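Side-chain contacts in exported gluconolactonase (Xanthomonas campestris pv. campestris, PDB 3DR2), which hydrolyses gluconolactone to gluconate and is a calcium-binding six-bladed beta-propeller of the SMP-30 family: residues Asp19-Thr24 and Ala30-Ala35; Ala35-Leu40 and Pro274-Ala279; Gly249-Ser254 and Val260-Ser265. All blocks are in the same frame, centred on the assembly; numbering follows the deposited sequence.

Interaction 1 (Asp19-Thr24 and Ala30-Ala35); sequences DPPRIT and ARLGDA
Leu32 lays its CD1 methyl against both Pro21 and Ile23, the two side chains that strand 22-23 and the residue before it turn toward helix 26-32. In this six-bladed beta-propeller the short, weakly bonded strand 22-23 is one of the two edge strands of an antiparallel blade, held to strand 269-274 by backbone bonding of Arg22 with His272, and the helix packs over it immediately afterwards. No hydrogen bond crosses the contact; the side-chain pairs are apolar, and one carbonyl oxygen joins them. Ile23 brings its CG1 branch beside the backbone N (chi1 -49°), and from there the extended second torsion carries CD1 out to Leu32. CD1 of Ile23 lies 3.3 Å from Leu32 CD1, tighter than ordinary van der Waals contact, and also touches Leu32 CB at 3.9 Å. The same leucine methyl is 4.0 Å from Pro21 CB, so one branch of Leu32 serves both partners. Leu302 of strand 298-303 and Leu304 add further apolar contacts to this leucine, linking the helix to a second blade.

The helix then stops at Gly33, whose positive phi (59°) suits the first corner of a type II' turn running from Leu32 to Ala35. Ala35 N closes that turn on Leu32 O at 3.1 Å, and the returning chain places Ala35 O 3.9 Å from Pro21 CD.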
loop_
_atom_site.group_PDB
_atom_site.type_symbol
_atom_site.label_atom_id
_atom_site.label_comp_id
_atom_site.label_asym_id
_atom_site.label_seq_id
_atom_site.Cartn_x
_atom_site.Cartn_y
_atom_site.Cartn_z
ATOM N N ASP A 19 -8.921 20.996 -13.989
ATOM C CA ASP A 19 -9.787 22.055 -14.485
ATOM C C ASP A 19 -10.706 22.564 -13.384
ATOM O O ASP A 19 -11.053 21.824 -12.454
ATOM C CB ASP A 19 -10.630 21.551 -15.663
ATOM C CG ASP A 19 -9.787 21.180 -16.870
ATOM O OD1 ASP A 19 -8.917 21.990 -17.258
ATOM O OD2 ASP A 19 -9.996 20.087 -17.438
ATOM N N PRO A 20 -11.099 23.845 -13.460
ATOM C CA PRO A 20 -11.991 24.421 -12.450
ATOM C C PRO A 20 -13.391 23.829 -12.609
ATOM O O PRO A 20 -13.694 23.204 -13.627
ATOM C CB PRO A 20 -11.943 25.915 -12.761
ATOM C CG PRO A 20 -11.757 25.930 -14.255
ATOM C CD PRO A 20 -10.707 24.858 -14.457
ATOM N N PRO A 21 -14.256 24.011 -11.603
ATOM C CA PRO A 21 -15.625 23.486 -11.644
ATOM C C PRO A 21 -16.459 23.894 -12.858
ATOM O O PRO A 21 -16.385 25.031 -13.331
ATOM C CB PRO A 21 -16.223 23.997 -10.338
ATOM C CG PRO A 21 -15.049 23.992 -9.425
ATOM C CD PRO A 21 -13.969 24.601 -10.284
ATOM N N ARG A 22 -17.244 22.939 -13.351
ATOM C CA ARG A 22 -18.138 23.130 -14.495
ATOM C C ARG A 22 -19.531 23.236 -13.880
ATOM O O ARG A 22 -20.158 22.217 -13.564
ATOM C CB ARG A 22 -18.061 21.913 -15.420
ATOM C CG ARG A 22 -19.000 21.938 -16.615
ATOM C CD ARG A 22 -19.217 20.518 -17.128
ATOM N NE ARG A 22 -20.005 20.462 -18.357
ATOM C CZ ARG A 22 -19.604 20.949 -19.530
ATOM N NH1 ARG A 22 -18.419 21.537 -19.639
ATOM N NH2 ARG A 22 -20.387 20.841 -20.597
ATOM N N ILE A 23 -20.015 24.463 -13.715
ATOM C CA ILE A 23 -21.313 24.689 -13.082
ATOM C C ILE A 23 -22.385 25.276 -13.988
ATOM O O ILE A 23 -22.248 26.390 -14.489
ATOM C CB ILE A 23 -21.166 25.632 -11.882
ATOM C CG1 ILE A 23 -20.017 25.159 -10.988
ATOM C CG2 ILE A 23 -22.460 25.676 -11.094
ATOM C CD1 ILE A 23 -19.629 26.171 -9.932
ATOM N N THR A 24 -23.467 24.531 -14.174
ATOM C CA THR A 24 -24.565 25.002 -15.001
ATOM C C THR A 24 -25.624 25.657 -14.114
ATOM O O THR A 24 -26.206 26.682 -14.481
ATOM C CB THR A 24 -25.195 23.842 -15.793
ATOM O OG1 THR A 24 -25.536 22.774 -14.899
ATOM C CG2 THR A 24 -24.214 23.332 -16.849
ATOM N N ALA A 30 -23.267 29.929 -7.078
ATOM C CA ALA A 30 -23.220 30.861 -5.959
ATOM C C ALA A 30 -22.530 30.205 -4.764
ATOM O O ALA A 30 -21.711 30.827 -4.086
ATOM C CB ALA A 30 -24.627 31.290 -5.580
ATOM N N ARG A 31 -22.867 28.944 -4.517
ATOM C CA ARG A 31 -22.283 28.186 -3.412
ATOM C C ARG A 31 -20.760 28.076 -3.530
ATOM O O ARG A 31 -20.035 28.228 -2.544
ATOM C CB ARG A 31 -22.888 26.779 -3.377
ATOM C CG ARG A 31 -22.363 25.884 -2.259
ATOM C CD ARG A 31 -22.962 26.260 -0.913
ATOM N NE ARG A 31 -24.406 26.042 -0.888
ATOM C CZ ARG A 31 -24.988 24.845 -0.828
ATOM N NH1 ARG A 31 -26.311 24.748 -0.817
ATOM N NH2 ARG A 31 -24.251 23.747 -0.761
ATOM N N LEU A 32 -20.283 27.816 -4.745
ATOM C CA LEU A 32 -18.853 27.655 -5.000
ATOM C C LEU A 32 -18.065 28.935 -5.235
ATOM O O LEU A 32 -16.902 29.023 -4.850
ATOM C CB LEU A 32 -18.633 26.733 -6.201
ATOM C CG LEU A 32 -19.214 25.321 -6.118
ATOM C CD1 LEU A 32 -18.675 24.486 -7.264
ATOM C CD2 LEU A 32 -18.835 24.691 -4.794
ATOM N N GLY A 33 -18.683 29.926 -5.868
ATOM C CA GLY A 33 -17.957 31.152 -6.148
ATOM C C GLY A 33 -16.748 30.808 -7.000
ATOM O O GLY A 33 -16.845 29.979 -7.904
ATOM N N ASP A 34 -15.604 31.422 -6.709
ATOM C CA ASP A 34 -14.382 31.160 -7.467
ATOM C C ASP A 34 -13.464 30.139 -6.787
ATOM O O ASP A 34 -12.254 30.127 -7.018
ATOM C CB ASP A 34 -13.614 32.468 -7.687
ATOM C CG ASP A 34 -14.322 33.408 -8.651
ATOM O OD1 ASP A 34 -15.507 33.729 -8.418
ATOM O OD2 ASP A 34 -13.689 33.830 -9.643
ATOM N N ALA A 35 -14.046 29.275 -5.962
ATOM C CA ALA A 35 -13.272 28.262 -5.252
ATOM C C ALA A 35 -12.510 27.351 -6.207
ATOM O O ALA A 35 -13.049 26.908 -7.220
ATOM C CB ALA A 35 -14.196 27.428 -4.367
#

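Interaction 2 (Ala35-Leu40 and Pro274-Ala279); sequences ARLLTL and PTPGTA
Arg36 NH1 donates to Ala35 O at 3.2 Å, the shortest sound polar bond here, just ahead of Leu37, the side chain that meets Pro274, Thr275 and Pro276. The bond is bent (146° at the hydrogen), and the donor stands above the carbonyl plane, 71° out of it, although the carbonyl oxygen lies close to the plane of the guanidinium group. The arginine thus folds back over its own chain, with Pro20 packed against it.

The contact proper depends on a single methyl. With CG anti to the backbone N of Leu37 (chi1 -170°), the side chain extends toward the loop that follows strand 269-274, and CD2 is the branch that arrives. It comes 3.8 Å from Pro276 CD, the one apolar side-chain pair across the contact, the two side chains meeting at a slant. The same methyl rests 3.9 Å from Pro274 O and 4.1 Å from Thr275 OG1, both van der Waals contacts without a hydrogen bond. Thr275 turns OG1 this way by placing it opposite its own backbone N.

Neighbouring parts of the chain fix both partners. Backbone bonding of Leu37 with Ala16 and of Thr275 with Thr258 holds the two main chains, while Ile293 packs on Leu37 and Trp300 on Thr275 and Pro276. The loop carries the chain from the last strand of one blade, 269-274, to the first of the next, 281-284. In that next blade strand 38-41, from the N-terminal part of the chain, pairs with the C-terminal strand 298-303: this is the "Velcro" closure by which many beta-propellers seal their ring.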
loop_
_atom_site.group_PDB
_atom_site.type_symbol
_atom_site.label_atom_id
_atom_site.label_comp_id
_atom_site.label_asym_id
_atom_site.label_seq_id
_atom_site.Cartn_x
_atom_site.Cartn_y
_atom_site.Cartn_z
ATOM N N ALA A 35 -14.046 29.275 -5.962
ATOM C CA ALA A 35 -13.272 28.262 -5.252
ATOM C C ALA A 35 -12.510 27.351 -6.207
ATOM O O ALA A 35 -13.049 26.908 -7.220
ATOM C CB ALA A 35 -14.196 27.428 -4.367
ATOM N N ARG A 36 -11.250 27.080 -5.871
ATOM C CA ARG A 36 -10.396 26.204 -6.665
ATOM C C ARG A 36 -9.927 25.067 -5.759
ATOM O O ARG A 36 -9.694 25.274 -4.571
ATOM C CB ARG A 36 -9.194 26.981 -7.209
ATOM C CG ARG A 36 -9.547 27.975 -8.310
ATOM C CD ARG A 36 -9.960 27.259 -9.590
ATOM N NE ARG A 36 -10.345 28.188 -10.655
ATOM C CZ ARG A 36 -11.471 28.899 -10.661
ATOM N NH1 ARG A 36 -12.338 28.796 -9.660
ATOM N NH2 ARG A 36 -11.732 29.713 -11.675
ATOM N N LEU A 37 -9.796 23.869 -6.319
ATOM C CA LEU A 37 -9.389 22.698 -5.543
ATOM C C LEU A 37 -7.937 22.747 -5.077
ATOM O O LEU A 37 -7.056 23.172 -5.818
ATOM C CB LEU A 37 -9.605 21.423 -6.364
ATOM C CG LEU A 37 -9.452 20.097 -5.611
ATOM C CD1 LEU A 37 -10.615 19.917 -4.649
ATOM C CD2 LEU A 37 -9.414 18.945 -6.607
ATOM N N LEU A 38 -7.707 22.294 -3.846
ATOM C CA LEU A 38 -6.372 22.255 -3.256
ATOM C C LEU A 38 -5.974 20.825 -2.920
ATOM O O LEU A 38 -6.831 19.955 -2.733
ATOM C CB LEU A 38 -6.322 23.066 -1.958
ATOM C CG LEU A 38 -6.554 24.578 -1.978
ATOM C CD1 LEU A 38 -5.537 25.237 -2.886
ATOM C CD2 LEU A 38 -7.950 24.877 -2.443
ATOM N N THR A 39 -4.668 20.595 -2.837
ATOM C CA THR A 39 -4.140 19.284 -2.479
ATOM C C THR A 39 -3.613 19.382 -1.054
ATOM O O THR A 39 -2.732 20.197 -0.772
ATOM C CB THR A 39 -2.987 18.874 -3.414
ATOM O OG1 THR A 39 -3.470 18.807 -4.759
ATOM C CG2 THR A 39 -2.420 17.516 -3.003
ATOM N N LEU A 40 -4.153 18.557 -0.158
ATOM C CA LEU A 40 -3.733 18.566 1.241
ATOM C C LEU A 40 -2.730 17.465 1.556
ATOM O O LEU A 40 -1.963 17.572 2.508
ATOM C CB LEU A 40 -4.948 18.413 2.162
ATOM C CG LEU A 40 -6.056 19.461 2.024
ATOM C CD1 LEU A 40 -7.179 19.168 3.007
ATOM C CD2 LEU A 40 -5.480 20.841 2.279
ATOM N N PRO A 274 -14.152 18.954 -11.125
ATOM C CA PRO A 274 -13.053 18.098 -11.573
ATOM C C PRO A 274 -11.990 17.877 -10.508
ATOM O O PRO A 274 -11.715 18.759 -9.695
ATOM C CB PRO A 274 -12.492 18.856 -12.776
ATOM C CG PRO A 274 -13.685 19.581 -13.305
ATOM C CD PRO A 274 -14.332 20.093 -12.043
ATOM N N THR A 275 -11.405 16.684 -10.521
ATOM C CA THR A 275 -10.333 16.331 -9.602
ATOM C C THR A 275 -9.249 15.689 -10.469
ATOM O O THR A 275 -9.556 15.014 -11.451
ATOM C CB THR A 275 -10.806 15.341 -8.530
ATOM O OG1 THR A 275 -9.712 15.027 -7.667
ATOM C CG2 THR A 275 -11.316 14.075 -9.162
ATOM N N PRO A 276 -7.967 15.891 -10.120
ATOM C CA PRO A 276 -6.852 15.328 -10.895
ATOM C C PRO A 276 -6.808 13.819 -11.137
ATOM O O PRO A 276 -6.165 13.363 -12.081
ATOM C CB PRO A 276 -5.608 15.860 -10.168
ATOM C CG PRO A 276 -6.093 16.211 -8.799
ATOM C CD PRO A 276 -7.481 16.735 -9.017
ATOM N N GLY A 277 -7.489 13.050 -10.296
ATOM C CA GLY A 277 -7.525 11.607 -10.462
ATOM C C GLY A 277 -8.894 11.114 -10.035
ATOM O O GLY A 277 -9.731 11.910 -9.630
ATOM N N THR A 278 -9.140 9.814 -10.127
ATOM C CA THR A 278 -10.433 9.281 -9.719
ATOM C C THR A 278 -10.691 9.679 -8.269
ATOM O O THR A 278 -9.765 9.710 -7.461
ATOM C CB THR A 278 -10.458 7.743 -9.826
ATOM O OG1 THR A 278 -10.295 7.361 -11.197
ATOM C CG2 THR A 278 -11.777 7.186 -9.296
ATOM N N ALA A 279 -11.936 10.011 -7.949
ATOM C CA ALA A 279 -12.292 10.378 -6.585
ATOM C C ALA A 279 -13.034 9.200 -5.964
ATOM O O ALA A 279 -13.917 8.618 -6.590
ATOM C CB ALA A 279 -13.175 11.620 -6.575
#

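Interaction 3 (Gly249-Ser254 and Val260-Ser265)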
loop_
_atom_site.group_PDB
_atom_site.type_symbol
_atom_site.label_atom_id
_atom_site.label_comp_id
_atom_site.label_asym_id
_atom_site.label_seq_id
_atom_site.Cartn_x
_atom_site.Cartn_y
_atom_site.Cartn_z
ATOM N N GLY A 249 -28.802 21.405 2.763
ATOM C CA GLY A 249 -29.807 21.813 1.794
ATOM C C GLY A 249 -30.415 20.645 1.034
ATOM O O GLY A 249 -31.377 20.818 0.278
ATOM N N GLY A 250 -29.849 19.457 1.223
ATOM C CA GLY A 250 -30.366 18.277 0.551
ATOM C C GLY A 250 -29.632 17.880 -0.714
ATOM O O GLY A 250 -29.991 16.891 -1.358
ATOM N N TRP A 251 -28.611 18.643 -1.090
ATOM C CA TRP A 251 -27.850 18.310 -2.287
ATOM C C TRP A 251 -26.936 17.140 -1.977
ATOM O O TRP A 251 -26.387 17.041 -0.881
ATOM C CB TRP A 251 -26.987 19.484 -2.741
ATOM C CG TRP A 251 -27.738 20.654 -3.271
ATOM C CD1 TRP A 251 -29.090 20.767 -3.439
ATOM C CD2 TRP A 251 -27.173 21.895 -3.699
ATOM N NE1 TRP A 251 -29.402 22.009 -3.944
ATOM C CE2 TRP A 251 -28.243 22.721 -4.113
ATOM C CE3 TRP A 251 -25.865 22.392 -3.771
ATOM C CZ2 TRP A 251 -28.043 24.018 -4.592
ATOM C CZ3 TRP A 251 -25.665 23.682 -4.249
ATOM C CH2 TRP A 251 -26.752 24.481 -4.653
ATOM N N LEU A 252 -26.770 16.260 -2.955
ATOM C CA LEU A 252 -25.912 15.101 -2.793
ATOM C C LEU A 252 -24.649 15.303 -3.629
ATOM O O LEU A 252 -24.712 15.450 -4.852
ATOM C CB LEU A 252 -26.663 13.832 -3.223
ATOM C CG LEU A 252 -25.986 12.485 -2.955
ATOM C CD1 LEU A 252 -27.032 11.392 -2.885
ATOM C CD2 LEU A 252 -24.963 12.185 -4.035
ATOM N N TRP A 253 -23.508 15.338 -2.948
ATOM C CA TRP A 253 -22.204 15.516 -3.587
ATOM C C TRP A 253 -21.581 14.134 -3.655
ATOM O O TRP A 253 -21.246 13.542 -2.624
ATOM C CB TRP A 253 -21.328 16.457 -2.752
ATOM C CG TRP A 253 -21.958 17.812 -2.501
ATOM C CD1 TRP A 253 -23.165 18.056 -1.912
ATOM C CD2 TRP A 253 -21.413 19.094 -2.842
ATOM N NE1 TRP A 253 -23.409 19.409 -1.866
ATOM C CE2 TRP A 253 -22.351 20.070 -2.430
ATOM C CE3 TRP A 253 -20.224 19.514 -3.456
ATOM C CZ2 TRP A 253 -22.139 21.445 -2.612
ATOM C CZ3 TRP A 253 -20.011 20.886 -3.638
ATOM C CH2 TRP A 253 -20.967 21.832 -3.216
ATOM N N SER A 254 -21.411 13.632 -4.872
ATOM C CA SER A 254 -20.882 12.290 -5.069
ATOM C C SER A 254 -19.577 12.182 -5.825
ATOM O O SER A 254 -19.305 12.943 -6.754
ATOM C CB SER A 254 -21.924 11.442 -5.795
ATOM O OG SER A 254 -21.412 10.162 -6.101
ATOM N N VAL A 260 -16.161 15.274 -8.441
ATOM C CA VAL A 260 -17.399 15.219 -7.667
ATOM C C VAL A 260 -18.591 15.801 -8.428
ATOM O O VAL A 260 -18.506 16.880 -9.015
ATOM C CB VAL A 260 -17.248 15.961 -6.316
ATOM C CG1 VAL A 260 -18.614 16.148 -5.656
ATOM C CG2 VAL A 260 -16.332 15.165 -5.395
ATOM N N CYS A 261 -19.697 15.061 -8.419
ATOM C CA CYS A 261 -20.928 15.483 -9.086
ATOM C C CYS A 261 -21.890 15.948 -8.009
ATOM O O CYS A 261 -21.970 15.344 -6.939
ATOM C CB CYS A 261 -21.564 14.316 -9.855
ATOM S SG CYS A 261 -20.567 13.629 -11.192
ATOM N N VAL A 262 -22.620 17.023 -8.286
ATOM C CA VAL A 262 -23.575 17.550 -7.328
ATOM C C VAL A 262 -24.988 17.447 -7.899
ATOM O O VAL A 262 -25.256 17.922 -9.005
ATOM C CB VAL A 262 -23.264 19.025 -6.989
ATOM C CG1 VAL A 262 -24.134 19.486 -5.834
ATOM C CG2 VAL A 262 -21.789 19.175 -6.638
ATOM N N PHE A 263 -25.876 16.804 -7.145
ATOM C CA PHE A 263 -27.268 16.629 -7.548
ATOM C C PHE A 263 -28.179 17.282 -6.518
ATOM O O PHE A 263 -27.831 17.345 -5.341
ATOM C CB PHE A 263 -27.646 15.146 -7.597
ATOM C CG PHE A 263 -26.759 14.307 -8.463
ATOM C CD1 PHE A 263 -25.582 13.766 -7.960
ATOM C CD2 PHE A 263 -27.117 14.029 -9.780
ATOM C CE1 PHE A 263 -24.773 12.952 -8.756
ATOM C CE2 PHE A 263 -26.318 13.220 -10.583
ATOM C CZ PHE A 263 -25.144 12.680 -10.070
ATOM N N ASP A 264 -29.341 17.766 -6.953
ATOM C CA ASP A 264 -30.284 18.348 -6.012
ATOM C C ASP A 264 -31.113 17.171 -5.507
ATOM O O ASP A 264 -30.925 16.048 -5.971
ATOM C CB ASP A 264 -31.157 19.436 -6.680
ATOM C CG ASP A 264 -32.103 18.895 -7.748
ATOM O OD1 ASP A 264 -32.644 19.723 -8.517
ATOM O OD2 ASP A 264 -32.328 17.670 -7.819
ATOM N N SER A 265 -32.015 17.410 -4.564
ATOM C CA SER A 265 -32.819 16.326 -4.008
ATOM C C SER A 265 -33.719 15.618 -5.020
ATOM O O SER A 265 -34.195 14.511 -4.763
ATOM C CB SER A 265 -33.661 16.841 -2.840
ATOM O OG SER A 265 -34.555 17.854 -3.263
#
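Val262 sits over one face of the Trp253 indole, the two side chains running side by side in the same direction. Its CG2 methyl makes a CH-pi contact with the six-membered ring, 3.9 Å from the centroid, and approaches CE3 at 3.6 Å. CG1 rests over the same indole and also reaches Trp251 CE3 at 4.0 Å, so CG1 spans both tryptophans while CG2 serves Trp253 alone. Trp253 CB in turn meets Val260 CG1. On the other face of the sheet Leu252 and Ser254 lie with Cys261 and Phe263; there Leu252 O and Ser254 CB come up to the edge of the phenylalanine ring.

The backbone sets this register. Leu252 with Phe263 and Ser254 with Cys261 form hydrogen-bonded pairs, and Trp253 with Val262 is the non-hydrogen-bonded pair between them. Ser254 N to Cys261 O is short, 2.7 Å, and nearly straight (172°), and Cys261 N returns the bond to Ser254 O at the same length.

Farther out, Asp247 accepts from Trp253 NE1 through OD1, restraining that indole's turn, and from Trp251 backbone N through OD2, and Phe284 meets Trp253 edge to face. Arg31 bridges to Asp247 and lies on Trp251 as a cation-pi partner. This is a beta hairpin, strands 252-254 and 259-263, within an antiparallel blade of the six-bladed propeller.

Helix 26-32 ties interaction 1 to interaction 3: centres lie 14 Å apart, and Leu32 CD2 reaches Trp253 CH2 at 3.9 Å. Both contacts belong to the blade that strand 22-23 edges. Interactions 1 and 2, centred 12 Å apart, share Ala35 and touch where Asp19 O meets Pro274 CB at 3.3 Å; helix 26-32 and its closing turn carry the N-terminal chain from one blade's edge strand to strand 38-41 of the next. Interactions 2 and 3 do not touch; their nearest atoms are about 5 Å apart. Interaction 3 lies closest to the chain's centre, with the Ser254 side chain about 10 Å from a bound calcium ion. Glu48, Asn134, Asn191 and Asp242 form a calcium site.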